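Local coordinates for protein acyl-CoA dehydrogenase (Mycobacterium thermoresistibile, PDB 3PFD) that probably catalyses the FAD-dependent oxidation of saturated acyl-CoA to 2,3-dehydroacyl-CoA, passing the electrons on to an acceptor, at residues 104-109 against 134-139; 178-183 against 196-201; 33-38 against 90-95. All coordinates share one frame; numbering follows the deposited sequence.

Contact 1: residues 104-109 against 134-139; sequences NKLGTM and ASYALS. With FDA (dihydroflavine-adenine dinucleotide), chain B.
Asn104 OD1, at the start of strand 134-137, takes two hydrogen bonds: one from Ala134 N at 3.2 Å, tilted 30° out of the amide plane, and one from a water that also donates to Ala134 O. The water thus closes a small bridge across the start of the strand, while Asn104 ND2 is engaged by Ser65 O and so helps fix the rotation of the amide. One helical turn on, Thr108 OG1 donates to Asn104 O and is also bonded to His68; its CG2 branch rests on the Ala134 methyl. Between these residues the backbones come close, with Gly107 CA 3.4 Å from Ser135 O.

Beyond the glycine, the contact becomes apolar. Tyr136 turns its ring alongside the helix because chi1 is -179°, which sets CG anti to the main-chain N, and Leu106 CD1 sits over one face, 4.3 Å from the ring centroid. The two side chains cross nearly at right angles, and Leu106 CG presses on Tyr136 CB at 3.5 Å.

Residues 136-139 grip the pyrimidine edge of the flavin, mostly through backbone atoms. Tyr136 O accepts from FDA N3 at 2.8 Å. FDA O2 is held by two amides, Leu138 N at 2.9 Å and Ser139 N at 2.8 Å. The side-chain exception is Ser139 OG, which accepts from FDA N1 at 2.7 Å. Two N-H groups on O2 would probably help to stabilise negative charge on the pyrimidine end of the flavin. Here the helical N-terminal domain braces the first strand of the middle domain where that strand runs into the flavin site of the acyl-CoA dehydrogenase fold.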
loop_
_atom_site.group_PDB
_atom_site.type_symbol
_atom_site.label_atom_id
_atom_site.label_comp_id
_atom_site.label_asym_id
_atom_site.label_seq_id
_atom_site.Cartn_x
_atom_site.Cartn_y
_atom_site.Cartn_z
ATOM N N ASN C 104 32.037 8.853 6.452
ATOM C CA ASN C 104 32.974 9.943 6.659
ATOM C C ASN C 104 32.245 11.167 7.251
ATOM O O ASN C 104 32.765 11.832 8.151
ATOM C CB ASN C 104 33.772 10.291 5.385
ATOM C CG ASN C 104 34.945 9.327 5.147
ATOM O OD1 ASN C 104 35.306 8.533 6.027
ATOM N ND2 ASN C 104 35.540 9.391 3.962
ATOM N N LYS C 105 31.020 11.418 6.777
ATOM C CA LYS C 105 30.214 12.499 7.290
ATOM C C LYS C 105 29.658 12.163 8.687
ATOM O O LYS C 105 29.810 12.947 9.603
ATOM C CB LYS C 105 29.093 12.892 6.299
ATOM C CG LYS C 105 28.679 14.344 6.495
ATOM C CD LYS C 105 27.282 14.700 6.053
ATOM C CE LYS C 105 26.980 16.092 6.634
ATOM N NZ LYS C 105 25.892 16.763 5.929
ATOM N N LEU C 106 29.025 11.002 8.846
ATOM C CA LEU C 106 28.531 10.547 10.157
ATOM C C LEU C 106 29.594 10.644 11.271
ATOM O O LEU C 106 29.298 11.156 12.353
ATOM C CB LEU C 106 27.992 9.104 10.073
ATOM C CG LEU C 106 27.157 8.584 11.259
ATOM C CD1 LEU C 106 25.910 9.457 11.480
ATOM C CD2 LEU C 106 26.752 7.110 11.089
ATOM N N GLY C 107 30.818 10.161 10.998
ATOM C CA GLY C 107 31.912 10.119 12.003
ATOM C C GLY C 107 32.625 11.442 12.266
ATOM O O GLY C 107 33.554 11.510 13.103
ATOM N N THR C 108 32.220 12.496 11.553
ATOM C CA THR C 108 32.861 13.813 11.747
ATOM C C THR C 108 31.907 14.946 12.087
ATOM O O THR C 108 32.355 16.008 12.512
ATOM C CB THR C 108 33.770 14.263 10.571
ATOM O OG1 THR C 108 33.040 14.243 9.333
ATOM C CG2 THR C 108 35.000 13.406 10.497
ATOM N N MET C 109 30.608 14.717 11.913
ATOM C CA MET C 109 29.632 15.805 11.989
ATOM C C MET C 109 29.494 16.397 13.408
ATOM O O MET C 109 29.427 17.608 13.555
ATOM C CB MET C 109 28.280 15.358 11.442
ATOM C CG MET C 109 27.442 16.485 10.848
ATOM S SD MET C 109 28.381 17.551 9.719
ATOM C CE MET C 109 27.356 19.019 9.865
ATOM N N ALA C 134 36.652 8.115 8.870
ATOM C CA ALA C 134 36.104 8.257 10.219
ATOM C C ALA C 134 34.882 7.335 10.388
ATOM O O ALA C 134 34.146 7.136 9.442
ATOM C CB ALA C 134 35.707 9.707 10.487
ATOM N N SER C 135 34.698 6.789 11.590
ATOM C CA SER C 135 33.488 6.048 11.963
ATOM C C SER C 135 32.747 6.733 13.127
ATOM O O SER C 135 33.295 7.608 13.814
ATOM C CB SER C 135 33.843 4.601 12.336
ATOM O OG SER C 135 34.355 3.896 11.203
ATOM N N TYR C 136 31.515 6.302 13.348
ATOM C CA TYR C 136 30.637 6.839 14.380
ATOM C C TYR C 136 30.248 5.683 15.297
ATOM O O TYR C 136 29.561 4.764 14.880
ATOM C CB TYR C 136 29.403 7.447 13.701
ATOM C CG TYR C 136 28.367 8.075 14.615
ATOM C CD1 TYR C 136 28.613 9.296 15.249
ATOM C CD2 TYR C 136 27.118 7.483 14.796
ATOM C CE1 TYR C 136 27.648 9.893 16.066
ATOM C CE2 TYR C 136 26.148 8.071 15.619
ATOM C CZ TYR C 136 26.428 9.273 16.246
ATOM O OH TYR C 136 25.474 9.856 17.059
ATOM N N ALA C 137 30.700 5.733 16.546
ATOM C CA ALA C 137 30.507 4.635 17.481
ATOM C C ALA C 137 29.540 4.992 18.623
ATOM O O ALA C 137 29.939 5.550 19.665
ATOM C CB ALA C 137 31.871 4.173 18.011
ATOM N N LEU C 138 28.263 4.664 18.425
ATOM C CA LEU C 138 27.226 5.008 19.386
ATOM C C LEU C 138 26.557 3.756 19.966
ATOM O O LEU C 138 26.468 3.609 21.193
ATOM C CB LEU C 138 26.164 5.920 18.739
ATOM C CG LEU C 138 24.926 6.266 19.592
ATOM C CD1 LEU C 138 25.224 7.413 20.527
ATOM C CD2 LEU C 138 23.730 6.631 18.695
ATOM N N SER C 139 26.089 2.873 19.078
ATOM C CA SER C 139 25.277 1.704 19.442
ATOM C C SER C 139 25.999 0.654 20.305
ATOM O O SER C 139 27.211 0.464 20.199
ATOM C CB SER C 139 24.748 1.009 18.176
ATOM O OG SER C 139 24.021 1.886 17.313
HETATM P PA FDA B . 16.017 -2.199 18.434
HETATM O O1A FDA B . 16.136 -0.810 19.000
HETATM O O2A FDA B . 16.044 -3.406 19.339
HETATM O O5B FDA B . 14.660 -2.234 17.566
HETATM C C5B FDA B . 13.922 -3.435 17.318
HETATM C C4B FDA B . 12.562 -3.067 16.707
HETATM O O4B FDA B . 11.761 -2.359 17.659
HETATM C C3B FDA B . 12.709 -2.132 15.504
HETATM O O3B FDA B . 11.654 -2.439 14.582
HETATM C C2B FDA B . 12.465 -0.755 16.098
HETATM O O2B FDA B . 11.973 0.186 15.140
HETATM C C1B FDA B . 11.424 -1.074 17.148
HETATM N N9A FDA B . 11.347 -0.046 18.206
HETATM C C8A FDA B . 12.275 0.206 19.146
HETATM N N7A FDA B . 11.838 1.212 19.946
HETATM C C5A FDA B . 10.619 1.599 19.496
HETATM C C6A FDA B . 9.704 2.581 19.911
HETATM N N6A FDA B . 9.992 3.390 20.978
HETATM N N1A FDA B . 8.533 2.716 19.232
HETATM C C2A FDA B . 8.276 1.917 18.173
HETATM N N3A FDA B . 9.129 0.957 17.748
HETATM C C4A FDA B . 10.313 0.789 18.391
HETATM N N1 FDA B . 25.312 2.245 14.985
HETATM C C2 FDA B . 26.454 2.950 15.254
HETATM O O2 FDA B . 26.684 3.413 16.404
HETATM N N3 FDA B . 27.364 3.153 14.278
HETATM C C4 FDA B . 27.161 2.672 13.030
HETATM O O4 FDA B . 28.046 2.884 12.185
HETATM C C4X FDA B . 25.985 1.962 12.714
HETATM N N5 FDA B . 25.814 1.374 11.512
HETATM C C5X FDA B . 25.025 0.294 11.383
HETATM C C6 FDA B . 25.213 -0.622 10.338
HETATM C C7 FDA B . 24.425 -1.786 10.271
HETATM C C7M FDA B . 24.619 -2.772 9.139
HETATM C C8 FDA B . 23.433 -2.017 11.214
HETATM C C8M FDA B . 22.556 -3.255 11.161
HETATM C C9 FDA B . 23.242 -1.108 12.237
HETATM C C9A FDA B . 24.040 0.036 12.335
HETATM N N10 FDA B . 24.007 0.820 13.508
HETATM C C10 FDA B . 25.057 1.752 13.728
HETATM C "C1'" FDA B . 23.058 0.503 14.577
HETATM C "C2'" FDA B . 21.638 0.979 14.245
HETATM O "O2'" FDA B . 21.485 2.415 14.323
HETATM C "C3'" FDA B . 20.679 0.232 15.147
HETATM O "O3'" FDA B . 20.538 -1.115 14.630
HETATM C "C4'" FDA B . 19.300 0.913 15.228
HETATM O "O4'" FDA B . 19.391 2.133 15.968
HETATM C "C5'" FDA B . 18.257 0.024 15.892
HETATM O "O5'" FDA B . 18.795 -0.528 17.101
HETATM P P FDA B . 18.689 -2.115 17.343
HETATM O O1P FDA B . 19.330 -2.802 16.163
HETATM O O2P FDA B . 19.171 -2.421 18.741
HETATM O O3P FDA B . 17.107 -2.405 17.229
HETATM O O HOH W 1 33.888 6.095 6.971
#

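Contact 2: residues 178-183 against 196-201; sequences WYTVMA and AFMVHK
Tyr179 and Val199 form a hydrogen-bonded antiparallel pair, as do Val181 and Phe197, and between them they make the four backbone bonds between residues 178-183 and 196-201. Tyr179 N reaches Val199 O at 2.8 Å but with a bent N-H angle of 141°, whereas Val199 N returns to Tyr179 O almost straight, at 175°. On the face of these residues the packing is close and apolar: Val181 CG2 and Val199 CG2 meet at 3.7 Å, since in both valines this branch stands beside the backbone N.

Across the sheet, Met198 is folded at chi2 and chi3, which curls its thioether back over Thr180 and leaves SD 3.3 Å from Thr180 OG1. That hydroxyl has its hydrogen bond with Gly107 O. Met182 SD lies against the Ala196 methyl in the same row.

The packing gives way to a partly exposed end at His200, where Trp178 and His200 form a T-shaped pair: the imidazole edge points at the face of the six-membered ring, planes 86° apart, and His200 CD2 lies 3.7 Å from Trp178 CZ2. His200 CB also sits over that ring as a CH-pi contact, while ND1 turns to Asp202 N.

Helix 117-129 packs on Trp178 and Met198 through Val123, strand 222-233 meets Tyr179, Val181 and Phe197, and strands 134-137 and 237-238 flank the hairpin in its mixed sheet.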
loop_
_atom_site.group_PDB
_atom_site.type_symbol
_atom_site.label_atom_id
_atom_site.label_comp_id
_atom_site.label_asym_id
_atom_site.label_seq_id
_atom_site.Cartn_x
_atom_site.Cartn_y
_atom_site.Cartn_z
ATOM N N TRP C 178 39.839 7.417 12.679
ATOM C CA TRP C 178 39.228 8.229 13.728
ATOM C C TRP C 178 37.811 7.766 14.011
ATOM O O TRP C 178 37.061 7.429 13.095
ATOM C CB TRP C 178 39.181 9.688 13.309
ATOM C CG TRP C 178 40.498 10.428 13.438
ATOM C CD1 TRP C 178 41.298 10.871 12.421
ATOM C CD2 TRP C 178 41.125 10.842 14.652
ATOM N NE1 TRP C 178 42.389 11.541 12.935
ATOM C CE2 TRP C 178 42.308 11.531 14.301
ATOM C CE3 TRP C 178 40.805 10.688 16.006
ATOM C CZ2 TRP C 178 43.189 12.056 15.265
ATOM C CZ3 TRP C 178 41.676 11.211 16.963
ATOM C CH2 TRP C 178 42.850 11.896 16.583
ATOM N N TYR C 179 37.451 7.767 15.287
ATOM C CA TYR C 179 36.170 7.235 15.736
ATOM C C TYR C 179 35.572 8.237 16.699
ATOM O O TYR C 179 36.213 8.604 17.677
ATOM C CB TYR C 179 36.344 5.901 16.473
ATOM C CG TYR C 179 36.767 4.700 15.624
ATOM C CD1 TYR C 179 38.081 4.561 15.173
ATOM C CD2 TYR C 179 35.859 3.681 15.314
ATOM C CE1 TYR C 179 38.484 3.463 14.403
ATOM C CE2 TYR C 179 36.260 2.560 14.538
ATOM C CZ TYR C 179 37.572 2.458 14.101
ATOM O OH TYR C 179 37.982 1.366 13.354
ATOM N N THR C 180 34.337 8.653 16.427
ATOM C CA THR C 180 33.563 9.449 17.377
ATOM C C THR C 180 32.833 8.474 18.297
ATOM O O THR C 180 31.892 7.790 17.874
ATOM C CB THR C 180 32.580 10.372 16.628
ATOM O OG1 THR C 180 33.320 11.229 15.753
ATOM C CG2 THR C 180 31.722 11.214 17.572
ATOM N N VAL C 181 33.284 8.392 19.545
ATOM C CA VAL C 181 32.716 7.443 20.507
ATOM C C VAL C 181 31.917 8.168 21.594
ATOM O O VAL C 181 32.394 9.161 22.179
ATOM C CB VAL C 181 33.828 6.581 21.172
ATOM C CG1 VAL C 181 33.215 5.515 22.072
ATOM C CG2 VAL C 181 34.741 5.935 20.125
ATOM N N MET C 182 30.695 7.700 21.864
ATOM C CA MET C 182 29.975 8.215 23.035
ATOM C C MET C 182 30.101 7.259 24.186
ATOM O O MET C 182 30.024 6.043 24.004
ATOM C CB MET C 182 28.485 8.486 22.811
ATOM C CG MET C 182 28.013 8.742 21.429
ATOM S SD MET C 182 28.712 10.157 20.584
ATOM C CE MET C 182 29.483 9.297 19.248
ATOM N N ALA C 183 30.264 7.821 25.380
ATOM C CA ALA C 183 30.385 7.045 26.591
ATOM C C ALA C 183 29.828 7.850 27.758
ATOM O O ALA C 183 29.749 9.075 27.691
ATOM C CB ALA C 183 31.835 6.660 26.830
ATOM N N ALA C 196 31.048 12.792 24.351
ATOM C CA ALA C 196 31.547 12.340 23.051
ATOM C C ALA C 196 33.045 12.632 22.921
ATOM O O ALA C 196 33.501 13.722 23.294
ATOM C CB ALA C 196 30.756 12.995 21.928
ATOM N N PHE C 197 33.789 11.652 22.392
ATOM C CA PHE C 197 35.248 11.715 22.285
ATOM C C PHE C 197 35.759 11.255 20.925
ATOM O O PHE C 197 35.179 10.355 20.285
ATOM C CB PHE C 197 35.910 10.823 23.341
ATOM C CG PHE C 197 35.410 11.049 24.739
ATOM C CD1 PHE C 197 36.078 11.926 25.599
ATOM C CD2 PHE C 197 34.274 10.375 25.206
ATOM C CE1 PHE C 197 35.618 12.127 26.914
ATOM C CE2 PHE C 197 33.792 10.582 26.510
ATOM C CZ PHE C 197 34.458 11.453 27.363
ATOM N N MET C 198 36.868 11.852 20.493
ATOM C CA MET C 198 37.565 11.379 19.293
ATOM C C MET C 198 38.626 10.382 19.708
ATOM O O MET C 198 39.543 10.713 20.476
ATOM C CB MET C 198 38.214 12.527 18.516
ATOM C CG MET C 198 37.243 13.528 17.916
ATOM S SD MET C 198 35.892 12.840 16.931
ATOM C CE MET C 198 36.754 11.898 15.652
ATOM N N VAL C 199 38.478 9.156 19.209
ATOM C CA VAL C 199 39.398 8.075 19.488
ATOM C C VAL C 199 40.125 7.701 18.191
ATOM O O VAL C 199 39.510 7.635 17.117
ATOM C CB VAL C 199 38.662 6.830 20.090
ATOM C CG1 VAL C 199 39.631 5.647 20.264
ATOM C CG2 VAL C 199 37.968 7.167 21.448
ATOM N N HIS C 200 41.426 7.447 18.319
ATOM C CA HIS C 200 42.295 7.112 17.202
ATOM C C HIS C 200 42.618 5.616 17.210
ATOM O O HIS C 200 42.726 5.010 18.274
ATOM C CB HIS C 200 43.575 7.955 17.277
ATOM C CG HIS C 200 44.451 7.860 16.062
ATOM N ND1 HIS C 200 45.339 6.827 15.863
ATOM C CD2 HIS C 200 44.587 8.681 14.995
ATOM C CE1 HIS C 200 45.978 7.011 14.720
ATOM N NE2 HIS C 200 45.545 8.134 14.176
ATOM N N LYS C 201 42.736 5.033 16.014
ATOM C CA LYS C 201 43.035 3.592 15.821
ATOM C C LYS C 201 44.241 3.065 16.628
ATOM O O LYS C 201 44.284 1.879 16.977
ATOM C CB LYS C 201 43.239 3.280 14.329
ATOM C CG LYS C 201 44.299 4.148 13.662
ATOM C CD LYS C 201 44.559 3.762 12.211
ATOM C CE LYS C 201 45.883 3.059 12.064
ATOM N NZ LYS C 201 46.426 3.182 10.668
#

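Contact 3: residues 33-38 against 90-95; sequences LAEKEI and VARVDC
Glu35 and Arg92 reach across the gap between their backbones at a slant, with carboxylate and guanidinium planes 48° apart. Arg92 NH1 donates to Glu35 OE2 at 2.9 Å in a nearly straight salt bridge. The carboxylate oxygen lies close to the guanidinium plane, yet the donor meets it on its anti side, 32° out of the carboxylate plane. The arginine is extended from CG to NE, and its NH2 forms a second salt bridge with Asp272 of helix 256-280.

Beneath this charged pair, Ile38 stands at about a right angle to Val90, Val93 and Asp94. Its two branches divide the work: CD1 touches Val90 CG1 at 3.9 Å, while CG2, anti to the backbone N, meets Val93 CG2 at 3.8 Å and the Asp94 CB. Val93 CG2 also packs on the Ala34 methyl at 3.7 Å. This is helix-to-turn packing within the all-helical N-terminal domain: helix 24-47 lies against the end of helix 80-91 and the turn into helix 95-114.

Asp94 is the N-cap of that next helix, its OD1 accepting from Ala97 N. Its other oxygen, OD2, takes a hydrogen bond at 2.6 Å from a water that also donates to Ile38 O.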
loop_
_atom_site.group_PDB
_atom_site.type_symbol
_atom_site.label_atom_id
_atom_site.label_comp_id
_atom_site.label_asym_id
_atom_site.label_seq_id
_atom_site.Cartn_x
_atom_site.Cartn_y
_atom_site.Cartn_z
ATOM N N LEU C 33 32.893 8.694 -12.474
ATOM C CA LEU C 33 33.770 7.962 -11.574
ATOM C C LEU C 33 33.096 6.698 -11.038
ATOM O O LEU C 33 33.702 5.629 -11.035
ATOM C CB LEU C 33 34.211 8.852 -10.417
ATOM C CG LEU C 33 35.311 8.226 -9.564
ATOM C CD1 LEU C 33 36.266 9.308 -9.186
ATOM C CD2 LEU C 33 34.776 7.505 -8.327
ATOM N N ALA C 34 31.846 6.815 -10.589
ATOM C CA ALA C 34 31.156 5.647 -10.078
ATOM C C ALA C 34 31.015 4.565 -11.148
ATOM O O ALA C 34 31.323 3.407 -10.891
ATOM C CB ALA C 34 29.826 6.011 -9.478
ATOM N N GLU C 35 30.591 4.936 -12.353
ATOM C CA GLU C 35 30.350 3.939 -13.400
ATOM C C GLU C 35 31.654 3.302 -13.912
ATOM O O GLU C 35 31.694 2.112 -14.217
ATOM C CB GLU C 35 29.505 4.522 -14.539
ATOM C CG GLU C 35 27.990 4.447 -14.235
ATOM C CD GLU C 35 27.120 5.108 -15.283
ATOM O OE1 GLU C 35 27.664 5.683 -16.248
ATOM O OE2 GLU C 35 25.873 5.060 -15.146
ATOM N N LYS C 36 32.716 4.095 -13.973
ATOM C CA LYS C 36 33.997 3.634 -14.492
ATOM C C LYS C 36 34.817 2.902 -13.429
ATOM O O LYS C 36 35.336 1.825 -13.693
ATOM C CB LYS C 36 34.816 4.802 -15.081
ATOM C CG LYS C 36 34.229 5.441 -16.348
ATOM C CD LYS C 36 34.999 6.736 -16.713
ATOM C CE LYS C 36 34.529 7.361 -18.034
ATOM N NZ LYS C 36 35.061 8.747 -18.215
ATOM N N GLU C 37 34.923 3.494 -12.241
ATOM C CA GLU C 37 35.877 3.042 -11.215
ATOM C C GLU C 37 35.278 2.232 -10.061
ATOM O O GLU C 37 36.010 1.543 -9.338
ATOM C CB GLU C 37 36.645 4.234 -10.626
ATOM C CG GLU C 37 37.367 5.124 -11.643
ATOM C CD GLU C 37 38.568 4.457 -12.328
ATOM O OE1 GLU C 37 39.082 3.419 -11.830
ATOM O OE2 GLU C 37 39.001 4.993 -13.380
ATOM N N ILE C 38 33.962 2.306 -9.870
ATOM C CA ILE C 38 33.336 1.639 -8.727
ATOM C C ILE C 38 32.428 0.459 -9.142
ATOM O O ILE C 38 32.521 -0.624 -8.567
ATOM C CB ILE C 38 32.524 2.660 -7.874
ATOM C CG1 ILE C 38 33.449 3.774 -7.336
ATOM C CG2 ILE C 38 31.770 1.958 -6.718
ATOM C CD1 ILE C 38 32.667 4.896 -6.613
ATOM N N VAL C 90 27.059 7.316 -5.865
ATOM C CA VAL C 90 27.872 6.152 -5.528
ATOM C C VAL C 90 26.908 4.990 -5.181
ATOM O O VAL C 90 27.105 3.884 -5.649
ATOM C CB VAL C 90 28.935 6.430 -4.406
ATOM C CG1 VAL C 90 29.730 5.165 -4.065
ATOM C CG2 VAL C 90 29.929 7.485 -4.849
ATOM N N ALA C 91 25.842 5.262 -4.422
ATOM C CA ALA C 91 24.925 4.188 -3.979
ATOM C C ALA C 91 24.176 3.520 -5.135
ATOM O O ALA C 91 23.794 2.326 -5.061
ATOM C CB ALA C 91 23.930 4.733 -2.959
ATOM N N ARG C 92 23.958 4.312 -6.182
ATOM C CA ARG C 92 23.384 3.855 -7.446
ATOM C C ARG C 92 24.138 2.660 -8.011
ATOM O O ARG C 92 23.527 1.837 -8.718
ATOM C CB ARG C 92 23.409 5.006 -8.472
ATOM C CG ARG C 92 22.617 4.792 -9.759
ATOM C CD ARG C 92 22.499 6.089 -10.567
ATOM N NE ARG C 92 22.113 5.775 -11.936
ATOM C CZ ARG C 92 22.965 5.441 -12.914
ATOM N NH1 ARG C 92 24.292 5.450 -12.716
ATOM N NH2 ARG C 92 22.486 5.125 -14.121
ATOM N N VAL C 93 25.449 2.576 -7.764
ATOM C CA VAL C 93 26.226 1.432 -8.292
ATOM C C VAL C 93 26.773 0.488 -7.208
ATOM O O VAL C 93 27.021 -0.711 -7.475
ATOM C CB VAL C 93 27.354 1.850 -9.286
ATOM C CG1 VAL C 93 26.787 2.639 -10.516
ATOM C CG2 VAL C 93 28.476 2.643 -8.587
ATOM N N ASP C 94 26.945 1.008 -5.987
ATOM C CA ASP C 94 27.484 0.174 -4.924
ATOM C C ASP C 94 27.233 0.804 -3.573
ATOM O O ASP C 94 27.852 1.806 -3.213
ATOM C CB ASP C 94 28.980 -0.029 -5.151
ATOM C CG ASP C 94 29.625 -0.867 -4.102
ATOM O OD1 ASP C 94 29.162 -0.866 -2.933
ATOM O OD2 ASP C 94 30.646 -1.492 -4.440
ATOM N N CYS C 95 26.311 0.214 -2.828
ATOM C CA CYS C 95 25.872 0.825 -1.579
ATOM C C CYS C 95 26.967 0.717 -0.525
ATOM O O CYS C 95 27.198 1.682 0.210
ATOM C CB CYS C 95 24.562 0.210 -1.109
ATOM S SG CYS C 95 23.758 1.023 0.290
HETATM O O HOH W 2 32.928 -1.249 -5.695
#

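Overall arrangement
Contacts 1 and 2 are buried and adjoin, their centres about 9 Å apart: strands 134-137 and 178-184 are neighbours in one mixed sheet, and a threonine of contact 2 also bonds the helix of contact 1. Contact 3 is only partly buried, lies within the helical N-terminal domain and has its centre about 29 Å from that of contact 2, across the centre of the chain. Helix 95-114 follows the turn of contact 3 and carries the helical half of contact 1. The chemistry follows the place: an amide-to-backbone bond and a leucine on a tyrosine ring beside the flavin in contact 1, backbone pairing and apolar side chains in contact 2, and a salt bridge on the exposed side of an aliphatic cluster in contact 3.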